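PDB 5GT5: pectate lyase from Paenibacillus sp. 0602, which depolymerises polygalacturonate and pectins of varied methyl esterification by endo-acting eliminative cleavage, probably with calcium as cofactor. Local coordinates for residues A[87-92]-A[112-117]; A[133-138]-A[151-156]; A[168-173]-A[192-197]. The protein carries 1 engineered substitution. One frame throughout, in Å; residues are numbered along the deposited sequence.

Contact 1 (A[87-92]-A[112-117])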
loop_
_atom_site.group_PDB
_atom_site.type_symbol
_atom_site.label_atom_id
_atom_site.label_comp_id
_atom_site.label_asym_id
_atom_site.label_seq_id
_atom_site.Cartn_x
_atom_site.Cartn_y
_atom_site.Cartn_z
ATOM N N LYS A 87 -27.478 9.505 -26.110
ATOM C CA LYS A 87 -27.169 10.460 -27.173
ATOM C C LYS A 87 -27.519 11.889 -26.756
ATOM O O LYS A 87 -26.857 12.845 -27.191
ATOM C CB LYS A 87 -27.877 10.078 -28.479
ATOM C CG LYS A 87 -27.235 8.883 -29.117
ATOM C CD LYS A 87 -27.983 8.299 -30.318
ATOM C CE LYS A 87 -27.773 9.144 -31.548
ATOM N NZ LYS A 87 -28.317 8.485 -32.785
ATOM N N GLN A 88 -28.541 12.034 -25.910
ATOM C CA GLN A 88 -28.909 13.328 -25.340
ATOM C C GLN A 88 -28.047 13.708 -24.151
ATOM O O GLN A 88 -27.534 14.820 -24.095
ATOM C CB GLN A 88 -30.373 13.321 -24.924
ATOM C CG GLN A 88 -31.342 13.110 -26.077
ATOM C CD GLN A 88 -32.774 12.956 -25.584
ATOM O OE1 GLN A 88 -33.281 13.810 -24.848
ATOM N NE2 GLN A 88 -33.429 11.862 -25.974
ATOM N N THR A 89 -27.907 12.796 -23.191
ATOM C CA THR A 89 -27.211 13.136 -21.955
ATOM C C THR A 89 -25.699 13.233 -22.076
ATOM O O THR A 89 -25.060 13.947 -21.287
ATOM C CB THR A 89 -27.501 12.131 -20.844
ATOM O OG1 THR A 89 -26.992 10.840 -21.231
ATOM C CG2 THR A 89 -28.967 12.029 -20.587
ATOM N N GLY A 90 -25.131 12.500 -23.029
ATOM C CA GLY A 90 -23.700 12.298 -23.107
ATOM C C GLY A 90 -23.267 11.382 -21.977
ATOM O O GLY A 90 -24.074 10.933 -21.151
ATOM N N VAL A 91 -21.971 11.122 -21.946
ATOM C CA VAL A 91 -21.359 10.228 -20.960
ATOM C C VAL A 91 -20.041 10.875 -20.540
ATOM O O VAL A 91 -19.265 11.328 -21.376
ATOM C CB VAL A 91 -21.115 8.821 -21.567
ATOM C CG1 VAL A 91 -20.360 7.932 -20.609
ATOM C CG2 VAL A 91 -22.446 8.161 -21.961
ATOM N N SER A 92 -19.802 10.925 -19.241
ATOM C CA SER A 92 -18.560 11.490 -18.707
ATOM C C SER A 92 -17.640 10.413 -18.180
ATOM O O SER A 92 -18.062 9.267 -17.920
ATOM C CB SER A 92 -18.864 12.443 -17.552
ATOM O OG SER A 92 -19.651 13.557 -17.992
ATOM N N ILE A 112 -25.583 6.704 -9.511
ATOM C CA ILE A 112 -24.605 7.412 -10.332
ATOM C C ILE A 112 -24.868 6.996 -11.771
ATOM O O ILE A 112 -24.670 5.819 -12.109
ATOM C CB ILE A 112 -23.167 6.992 -9.961
ATOM C CG1 ILE A 112 -22.884 7.269 -8.470
ATOM C CG2 ILE A 112 -22.124 7.688 -10.844
ATOM C CD1 ILE A 112 -22.975 8.713 -8.105
ATOM N N LYS A 113 -25.324 7.923 -12.612
ATOM C CA LYS A 113 -25.764 7.613 -13.982
ATOM C C LYS A 113 -24.971 8.370 -15.026
ATOM O O LYS A 113 -24.611 9.534 -14.821
ATOM C CB LYS A 113 -27.251 7.936 -14.148
ATOM C CG LYS A 113 -28.172 7.068 -13.314
ATOM C CD LYS A 113 -29.649 7.276 -13.740
ATOM C CE LYS A 113 -30.281 8.390 -12.958
ATOM N NZ LYS A 113 -31.471 9.012 -13.668
ATOM N N HIS A 114 -24.687 7.691 -16.141
ATOM C CA HIS A 114 -24.120 8.310 -17.346
ATOM C C HIS A 114 -22.682 8.684 -17.179
ATOM O O HIS A 114 -22.180 9.566 -17.879
ATOM C CB HIS A 114 -24.955 9.511 -17.845
ATOM C CG HIS A 114 -26.422 9.232 -17.808
ATOM N ND1 HIS A 114 -27.364 10.196 -17.503
ATOM C CD2 HIS A 114 -27.090 8.064 -17.936
ATOM C CE1 HIS A 114 -28.565 9.630 -17.497
ATOM N NE2 HIS A 114 -28.426 8.342 -17.767
ATOM N N ALA A 115 -21.995 8.002 -16.263
ATOM C CA ALA A 115 -20.564 8.290 -16.046
ATOM C C ALA A 115 -19.756 7.098 -15.599
ATOM O O ALA A 115 -20.204 6.299 -14.775
ATOM C CB ALA A 115 -20.331 9.460 -15.077
ATOM N N ALA A 116 -18.537 7.022 -16.125
ATOM C CA ALA A 116 -17.520 6.079 -15.652
ATOM C C ALA A 116 -16.657 6.750 -14.594
ATOM O O ALA A 116 -16.375 7.949 -14.687
ATOM C CB ALA A 116 -16.609 5.674 -16.818
ATOM N N ILE A 117 -16.231 5.974 -13.601
ATOM C CA ILE A 117 -15.282 6.440 -12.574
ATOM C C ILE A 117 -13.950 5.736 -12.767
ATOM O O ILE A 117 -13.899 4.508 -12.889
ATOM C CB ILE A 117 -15.789 6.207 -11.162
ATOM C CG1 ILE A 117 -17.040 7.077 -10.932
ATOM C CG2 ILE A 117 -14.665 6.567 -10.108
ATOM C CD1 ILE A 117 -17.666 6.884 -9.593
#
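Parallel pairing of Ser92 with Ala115 joins two successive coils of the right-handed parallel beta-helix that is the fold of polysaccharide lyase family 1, just where helix 84-89 gives way to strand 92-97. The backbones run only 10° apart, and the CA atoms of Ser92 and Ala115 are 4.6 Å from each other. Two hydrogen bonds define the rung. Ser92 N donates to His114 O at 3.1 Å, and Ala116 N to Ser92 O at 2.9 Å; both N-H...O angles are 161°. A CA-H...O contact from Val91 CA to His114 O (3.3 Å) adds a second approach to the same carbonyl, and Val91 CG1 also lies against it.

Before the rung, Gly90 leaves the helix with positive phi, and the chain turns toward the strand. Thr89 is set crosswise to His114, its OG1 above one face of the imidazole and offset toward the rim, 3.8 Å from ND1. Lys113 CB covers the centre of the opposite face, so the ring is sandwiched. Its two nitrogens are bound as well, ND1 to Glu64 and NE2 to Glu134, which fixes the rotation of the ring and, with a carboxylate at each nitrogen, would probably favour the doubly protonated form. Thr89 OG1 does not bond to the ring. With chi1 at 64° it sits between the backbone N and the carbonyl carbon and, beside a weak bond with Val85 O, donates to a lone pair of Gly90 O, in the carbonyl plane, at 2.9 Å.

Contact 2 (A[133-138]-A[151-156])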
loop_
_atom_site.group_PDB
_atom_site.type_symbol
_atom_site.label_atom_id
_atom_site.label_comp_id
_atom_site.label_asym_id
_atom_site.label_seq_id
_atom_site.Cartn_x
_atom_site.Cartn_y
_atom_site.Cartn_z
ATOM N N ASP A 133 -25.726 2.952 -12.794
ATOM C CA ASP A 133 -26.705 2.586 -13.820
ATOM C C ASP A 133 -26.555 3.448 -15.062
ATOM O O ASP A 133 -25.918 4.524 -15.025
ATOM C CB ASP A 133 -28.150 2.701 -13.270
ATOM C CG ASP A 133 -29.159 1.843 -14.021
ATOM O OD1 ASP A 133 -28.797 1.092 -14.949
ATOM O OD2 ASP A 133 -30.362 1.954 -13.662
ATOM N N GLU A 134 -27.156 2.967 -16.156
ATOM C CA GLU A 134 -27.278 3.697 -17.422
ATOM C C GLU A 134 -25.933 4.060 -18.039
ATOM O O GLU A 134 -25.604 5.227 -18.276
ATOM C CB GLU A 134 -28.236 4.900 -17.264
ATOM C CG GLU A 134 -29.611 4.447 -16.780
ATOM C CD GLU A 134 -30.682 5.543 -16.763
ATOM O OE1 GLU A 134 -30.436 6.683 -17.215
ATOM O OE2 GLU A 134 -31.772 5.221 -16.245
ATOM N N LEU A 135 -25.150 3.008 -18.249
ATOM C CA LEU A 135 -23.830 3.105 -18.866
ATOM C C LEU A 135 -23.652 1.970 -19.882
ATOM O O LEU A 135 -22.519 1.526 -20.135
ATOM C CB LEU A 135 -22.710 3.082 -17.806
ATOM C CG LEU A 135 -21.346 3.619 -18.275
ATOM C CD1 LEU A 135 -21.403 5.114 -18.605
ATOM C CD2 LEU A 135 -20.293 3.385 -17.221
ATOM N N TRP A 136 -24.761 1.526 -20.487
ATOM C CA TRP A 136 -24.725 0.518 -21.550
ATOM C C TRP A 136 -25.469 1.046 -22.763
ATOM O O TRP A 136 -26.472 1.746 -22.613
ATOM C CB TRP A 136 -25.355 -0.807 -21.089
ATOM C CG TRP A 136 -25.458 -1.866 -22.194
ATOM C CD1 TRP A 136 -24.526 -2.822 -22.518
ATOM C CD2 TRP A 136 -26.547 -2.034 -23.112
ATOM N NE1 TRP A 136 -24.984 -3.583 -23.579
ATOM C CE2 TRP A 136 -26.216 -3.120 -23.963
ATOM C CE3 TRP A 136 -27.777 -1.366 -23.293
ATOM C CZ2 TRP A 136 -27.071 -3.547 -24.980
ATOM C CZ3 TRP A 136 -28.630 -1.797 -24.292
ATOM C CH2 TRP A 136 -28.271 -2.857 -25.132
ATOM N N GLU A 137 -24.995 0.706 -23.961
ATOM C CA GLU A 137 -25.763 0.878 -25.201
ATOM C C GLU A 137 -25.399 -0.254 -26.134
ATOM O O GLU A 137 -24.416 -0.940 -25.927
ATOM C CB GLU A 137 -25.518 2.249 -25.842
ATOM C CG GLU A 137 -24.111 2.407 -26.430
ATOM C CD GLU A 137 -23.967 3.690 -27.223
ATOM O OE1 GLU A 137 -24.883 4.556 -27.146
ATOM O OE2 GLU A 137 -22.938 3.830 -27.918
ATOM N N TRP A 138 -26.254 -0.467 -27.129
ATOM C CA TRP A 138 -26.063 -1.496 -28.141
ATOM C C TRP A 138 -24.825 -1.213 -28.999
ATOM O O TRP A 138 -24.533 -0.069 -29.349
ATOM C CB TRP A 138 -27.350 -1.515 -28.979
ATOM C CG TRP A 138 -27.346 -2.431 -30.187
ATOM C CD1 TRP A 138 -27.029 -2.086 -31.472
ATOM C CD2 TRP A 138 -27.713 -3.825 -30.220
ATOM N NE1 TRP A 138 -27.182 -3.176 -32.303
ATOM C CE2 TRP A 138 -27.603 -4.253 -31.563
ATOM C CE3 TRP A 138 -28.142 -4.737 -29.250
ATOM C CZ2 TRP A 138 -27.875 -5.567 -31.963
ATOM C CZ3 TRP A 138 -28.447 -6.062 -29.646
ATOM C CH2 TRP A 138 -28.296 -6.460 -30.997
ATOM N N TRP A 151 -16.654 2.049 -21.945
ATOM C CA TRP A 151 -17.311 2.528 -20.733
ATOM C C TRP A 151 -17.380 1.452 -19.664
ATOM O O TRP A 151 -17.973 0.384 -19.909
ATOM C CB TRP A 151 -18.753 2.949 -21.030
ATOM C CG TRP A 151 -19.003 4.024 -22.061
ATOM C CD1 TRP A 151 -18.133 4.991 -22.530
ATOM C CD2 TRP A 151 -20.249 4.243 -22.725
ATOM N NE1 TRP A 151 -18.786 5.801 -23.447
ATOM C CE2 TRP A 151 -20.073 5.352 -23.588
ATOM C CE3 TRP A 151 -21.494 3.603 -22.684
ATOM C CZ2 TRP A 151 -21.115 5.853 -24.379
ATOM C CZ3 TRP A 151 -22.520 4.088 -23.477
ATOM C CH2 TRP A 151 -22.316 5.186 -24.334
ATOM N N ASP A 152 -16.792 1.704 -18.494
ATOM C CA ASP A 152 -16.794 0.778 -17.362
ATOM C C ASP A 152 -17.277 1.549 -16.161
ATOM O O ASP A 152 -16.981 2.744 -16.053
ATOM C CB ASP A 152 -15.363 0.285 -17.087
ATOM C CG ASP A 152 -14.620 -0.067 -18.359
ATOM O OD1 ASP A 152 -14.801 -1.177 -18.850
ATOM O OD2 ASP A 152 -13.839 0.774 -18.857
ATOM N N TYR A 153 -18.008 0.947 -15.227
ATOM C CA TYR A 153 -18.453 1.742 -14.090
ATOM C C TYR A 153 -17.291 2.213 -13.213
ATOM O O TYR A 153 -17.226 3.370 -12.844
ATOM C CB TYR A 153 -19.469 0.991 -13.239
ATOM C CG TYR A 153 -20.835 0.926 -13.831
ATOM C CD1 TYR A 153 -21.575 2.105 -14.023
ATOM C CD2 TYR A 153 -21.425 -0.285 -14.133
ATOM C CE1 TYR A 153 -22.853 2.042 -14.551
ATOM C CE2 TYR A 153 -22.712 -0.351 -14.659
ATOM C CZ TYR A 153 -23.406 0.820 -14.841
ATOM O OH TYR A 153 -24.676 0.744 -15.386
ATOM N N ILE A 154 -16.402 1.301 -12.844
ATOM C CA ILE A 154 -15.245 1.673 -12.008
ATOM C C ILE A 154 -14.023 0.967 -12.560
ATOM O O ILE A 154 -14.058 -0.256 -12.802
ATOM C CB ILE A 154 -15.430 1.270 -10.536
ATOM C CG1 ILE A 154 -16.659 1.965 -9.951
ATOM C CG2 ILE A 154 -14.179 1.625 -9.721
ATOM C CD1 ILE A 154 -16.978 1.536 -8.502
ATOM N N THR A 155 -12.949 1.726 -12.773
ATOM C CA THR A 155 -11.634 1.186 -13.160
ATOM C C THR A 155 -10.665 1.652 -12.119
ATOM O O THR A 155 -10.636 2.847 -11.755
ATOM C CB THR A 155 -11.195 1.666 -14.534
ATOM O OG1 THR A 155 -12.192 1.274 -15.499
ATOM C CG2 THR A 155 -9.912 1.016 -14.959
ATOM N N LEU A 156 -9.866 0.724 -11.619
ATOM C CA LEU A 156 -8.830 1.049 -10.652
ATOM C C LEU A 156 -7.477 0.887 -11.342
ATOM O O LEU A 156 -7.188 -0.158 -11.924
ATOM C CB LEU A 156 -8.916 0.114 -9.457
ATOM C CG LEU A 156 -10.322 -0.081 -8.874
ATOM C CD1 LEU A 156 -10.257 -1.119 -7.768
ATOM C CD2 LEU A 156 -10.864 1.234 -8.342
#
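Leu135 is wedged between Trp151 and Tyr153 where a turn of the parallel beta-helix passes from strand 131-133 into the long loop before strand 154-157. Leu135 CG is anti to the backbone N (chi1 -161°), which sets it 3.8 Å from Trp151 CB and brings CD2 to Asp152 O at 3.6 Å. Asp152 is a likely calcium ligand, as in a close relative, so Leu135 packs behind the backbone of that site. Leu135 and Tyr153 point in opposite senses as they pass, with Leu135 CB 3.4 Å from ring atom Tyr153 CE1. Beyond it, the phenol oxygen lies 3.2 Å from Asp133 CA and makes a probable hydrogen bond to Lys171 O. An alanine in place of Tyr153 would probably open a gap beside Leu135 and leave Lys171 O without this partner.

Trp151 turns the edge of its indole to the loop: CE3 meets Leu135 O near the ring plane at 3.4 Å. Glu137 crosses the indole at about a right angle, its carboxylate plane 46° from the ring. Bonds to Asn149 and to the backbone N of Leu81, Thr82 and His83 hold that carboxylate, whose CD rests 3.6 Å from Trp151 CH2.

Contact 3 (A[168-173]-A[192-197]). Engineered in segment 168-173: Val168 (natural residue Gly).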
loop_
_atom_site.group_PDB
_atom_site.type_symbol
_atom_site.label_atom_id
_atom_site.label_comp_id
_atom_site.label_asym_id
_atom_site.label_seq_id
_atom_site.Cartn_x
_atom_site.Cartn_y
_atom_site.Cartn_z
ATOM N N VAL A 168 -24.424 -1.475 -6.001
ATOM C CA VAL A 168 -25.196 -2.191 -7.016
ATOM C C VAL A 168 -24.791 -1.709 -8.396
ATOM O O VAL A 168 -24.663 -0.497 -8.610
ATOM C CB VAL A 168 -26.677 -1.959 -6.805
ATOM C CG1 VAL A 168 -27.521 -2.586 -7.942
ATOM C CG2 VAL A 168 -27.018 -2.595 -5.561
ATOM N N PHE A 169 -24.579 -2.659 -9.312
ATOM C CA PHE A 169 -24.158 -2.357 -10.677
ATOM C C PHE A 169 -25.134 -3.000 -11.636
ATOM O O PHE A 169 -25.492 -4.164 -11.465
ATOM C CB PHE A 169 -22.746 -2.892 -10.923
ATOM C CG PHE A 169 -21.710 -2.324 -9.997
ATOM C CD1 PHE A 169 -21.524 -2.856 -8.722
ATOM C CD2 PHE A 169 -20.950 -1.234 -10.392
ATOM C CE1 PHE A 169 -20.558 -2.347 -7.877
ATOM C CE2 PHE A 169 -19.983 -0.702 -9.544
ATOM C CZ PHE A 169 -19.786 -1.254 -8.287
ATOM N N ASN A 170 -25.547 -2.224 -12.637
ATOM C CA ASN A 170 -26.458 -2.686 -13.680
ATOM C C ASN A 170 -25.664 -2.950 -14.960
ATOM O O ASN A 170 -24.459 -3.165 -14.885
ATOM C CB ASN A 170 -27.556 -1.636 -13.881
ATOM C CG ASN A 170 -28.470 -1.513 -12.679
ATOM O OD1 ASN A 170 -29.474 -2.242 -12.576
ATOM N ND2 ASN A 170 -28.149 -0.590 -11.766
ATOM N N LYS A 171 -26.276 -2.875 -16.132
ATOM C CA LYS A 171 -25.548 -3.172 -17.364
ATOM C C LYS A 171 -24.492 -2.114 -17.644
ATOM O O LYS A 171 -24.701 -0.912 -17.419
ATOM C CB LYS A 171 -26.522 -3.203 -18.552
ATOM C CG LYS A 171 -27.441 -4.408 -18.604
ATOM C CD LYS A 171 -26.892 -5.466 -19.497
ATOM C CE LYS A 171 -26.981 -5.066 -20.999
ATOM N NZ LYS A 171 -26.191 -6.140 -21.680
ATOM N N ALA A 172 -23.352 -2.556 -18.157
ATOM C CA ALA A 172 -22.343 -1.647 -18.671
ATOM C C ALA A 172 -21.898 -2.116 -20.041
ATOM O O ALA A 172 -21.856 -3.315 -20.323
ATOM C CB ALA A 172 -21.119 -1.577 -17.722
ATOM N N TYR A 173 -21.534 -1.152 -20.873
ATOM C CA TYR A 173 -21.005 -1.438 -22.192
ATOM C C TYR A 173 -19.825 -2.395 -22.108
ATOM O O TYR A 173 -19.784 -3.398 -22.833
ATOM C CB TYR A 173 -20.630 -0.122 -22.885
ATOM C CG TYR A 173 -20.103 -0.239 -24.294
ATOM C CD1 TYR A 173 -18.779 -0.606 -24.516
ATOM C CD2 TYR A 173 -20.915 0.012 -25.402
ATOM C CE1 TYR A 173 -18.261 -0.718 -25.797
ATOM C CE2 TYR A 173 -20.383 -0.058 -26.707
ATOM C CZ TYR A 173 -19.068 -0.449 -26.889
ATOM O OH TYR A 173 -18.520 -0.523 -28.146
ATOM N N THR A 192 -24.185 -6.124 -5.390
ATOM C CA THR A 192 -25.015 -6.780 -6.403
ATOM C C THR A 192 -24.582 -6.338 -7.786
ATOM O O THR A 192 -24.372 -5.135 -8.018
ATOM C CB THR A 192 -26.480 -6.384 -6.187
ATOM O OG1 THR A 192 -26.918 -6.963 -4.941
ATOM C CG2 THR A 192 -27.344 -6.907 -7.342
ATOM N N PHE A 193 -24.427 -7.313 -8.691
ATOM C CA PHE A 193 -24.121 -7.088 -10.090
ATOM C C PHE A 193 -25.229 -7.791 -10.840
ATOM O O PHE A 193 -25.395 -8.996 -10.671
ATOM C CB PHE A 193 -22.733 -7.686 -10.406
ATOM C CG PHE A 193 -21.629 -7.166 -9.511
ATOM C CD1 PHE A 193 -21.411 -7.723 -8.237
ATOM C CD2 PHE A 193 -20.821 -6.109 -9.936
ATOM C CE1 PHE A 193 -20.389 -7.242 -7.420
ATOM C CE2 PHE A 193 -19.819 -5.602 -9.118
ATOM C CZ PHE A 193 -19.604 -6.140 -7.859
ATOM N N LYS A 194 -26.017 -7.039 -11.607
ATOM C CA LYS A 194 -27.193 -7.637 -12.261
ATOM C C LYS A 194 -27.365 -7.109 -13.660
ATOM O O LYS A 194 -26.873 -6.045 -14.058
ATOM C CB LYS A 194 -28.477 -7.387 -11.465
ATOM C CG LYS A 194 -28.807 -5.935 -11.270
ATOM C CD LYS A 194 -30.069 -5.772 -10.406
ATOM C CE LYS A 194 -30.356 -4.326 -10.123
ATOM N NZ LYS A 194 -31.621 -4.210 -9.323
ATOM N N GLY A 195 -28.095 -7.892 -14.432
ATOM C CA GLY A 195 -28.483 -7.481 -15.766
ATOM C C GLY A 195 -29.815 -6.767 -15.795
ATOM O O GLY A 195 -30.364 -6.340 -14.759
ATOM N N ASP A 196 -30.318 -6.599 -17.014
ATOM C CA ASP A 196 -31.591 -5.944 -17.267
ATOM C C ASP A 196 -32.732 -6.954 -17.090
ATOM O O ASP A 196 -32.613 -8.104 -17.498
ATOM C CB ASP A 196 -31.553 -5.444 -18.722
ATOM C CG ASP A 196 -32.761 -4.570 -19.094
ATOM O OD1 ASP A 196 -32.673 -3.329 -18.958
ATOM O OD2 ASP A 196 -33.760 -5.125 -19.590
ATOM N N ASP A 197 -33.858 -6.513 -16.537
ATOM C CA ASP A 197 -34.954 -7.453 -16.275
ATOM C C ASP A 197 -35.986 -7.602 -17.378
ATOM O O ASP A 197 -36.921 -8.388 -17.235
ATOM C CB ASP A 197 -35.636 -7.134 -14.949
ATOM C CG ASP A 197 -36.521 -5.881 -15.003
ATOM O OD1 ASP A 197 -36.570 -5.122 -16.011
ATOM O OD2 ASP A 197 -37.163 -5.618 -13.960
HETATM O O HOH W 1 -24.076 -5.948 -14.166
#
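Val168 and Phe169 run parallel to Thr192 and Phe193, in a register that opens gradually: CA atoms are 4.6 Å apart at Val168 and Thr192 but 5.5 Å at Lys171 and Gly195. Phe169 N donates to Thr192 O, and Lys194 N donates to Phe169 O at 2.9 Å. Where the chains part, a water takes over, donating to Asn170 O at 2.9 Å and to Lys194 O at 2.8 Å.

Phe169 and Phe193 point the same way, their planes within 2° of parallel and their centroids 4.9 Å apart. The rings are slid so far that they barely overlap, and the closest approach is Phe169 CD1 to Phe193 CE2 at 3.3 Å. Alignment of like residues from one coil to the next, here two phenylalanines, is characteristic of the parallel beta-helix, whose interior they help to fill. The reverse face carries Thr192 and the engineered Val168 (glycine in nature), side by side, with Thr192 OG1 bound to Lys433. Asn170 and Lys194 also lie alongside each other. The lysine is extended beyond CG, which carries its CE to 3.3 Å from Asn170 OD1, while Asn170 ND2 bonds to Phe132 O and the carboxylate of Glu131.

How the contacts relate
Contacts 1 and 3 are both parallel rungs with two backbone hydrogen bonds, whereas contact 2 has no hydrogen bond across its segments and rests on side-chain packing. Contacts 1 and 2 are buried and contact 3 only partly so, although contact 1 lies furthest from the chain centre, about 17 Å centre to centre against 9 and 8 Å. Contact 2 touches both neighbours: the backbone of Tyr153 pairs with Ile117, on the adjacent strand of one sheet, and Leu135 O with Tyr173 N. Contacts 1 and 3 do not touch. The chemistry differs accordingly, with a carboxylate-bound imidazole in contact 1, an aliphatic wedge in contact 2, and near-parallel, slid phenyl rings with a bridging water in contact 3.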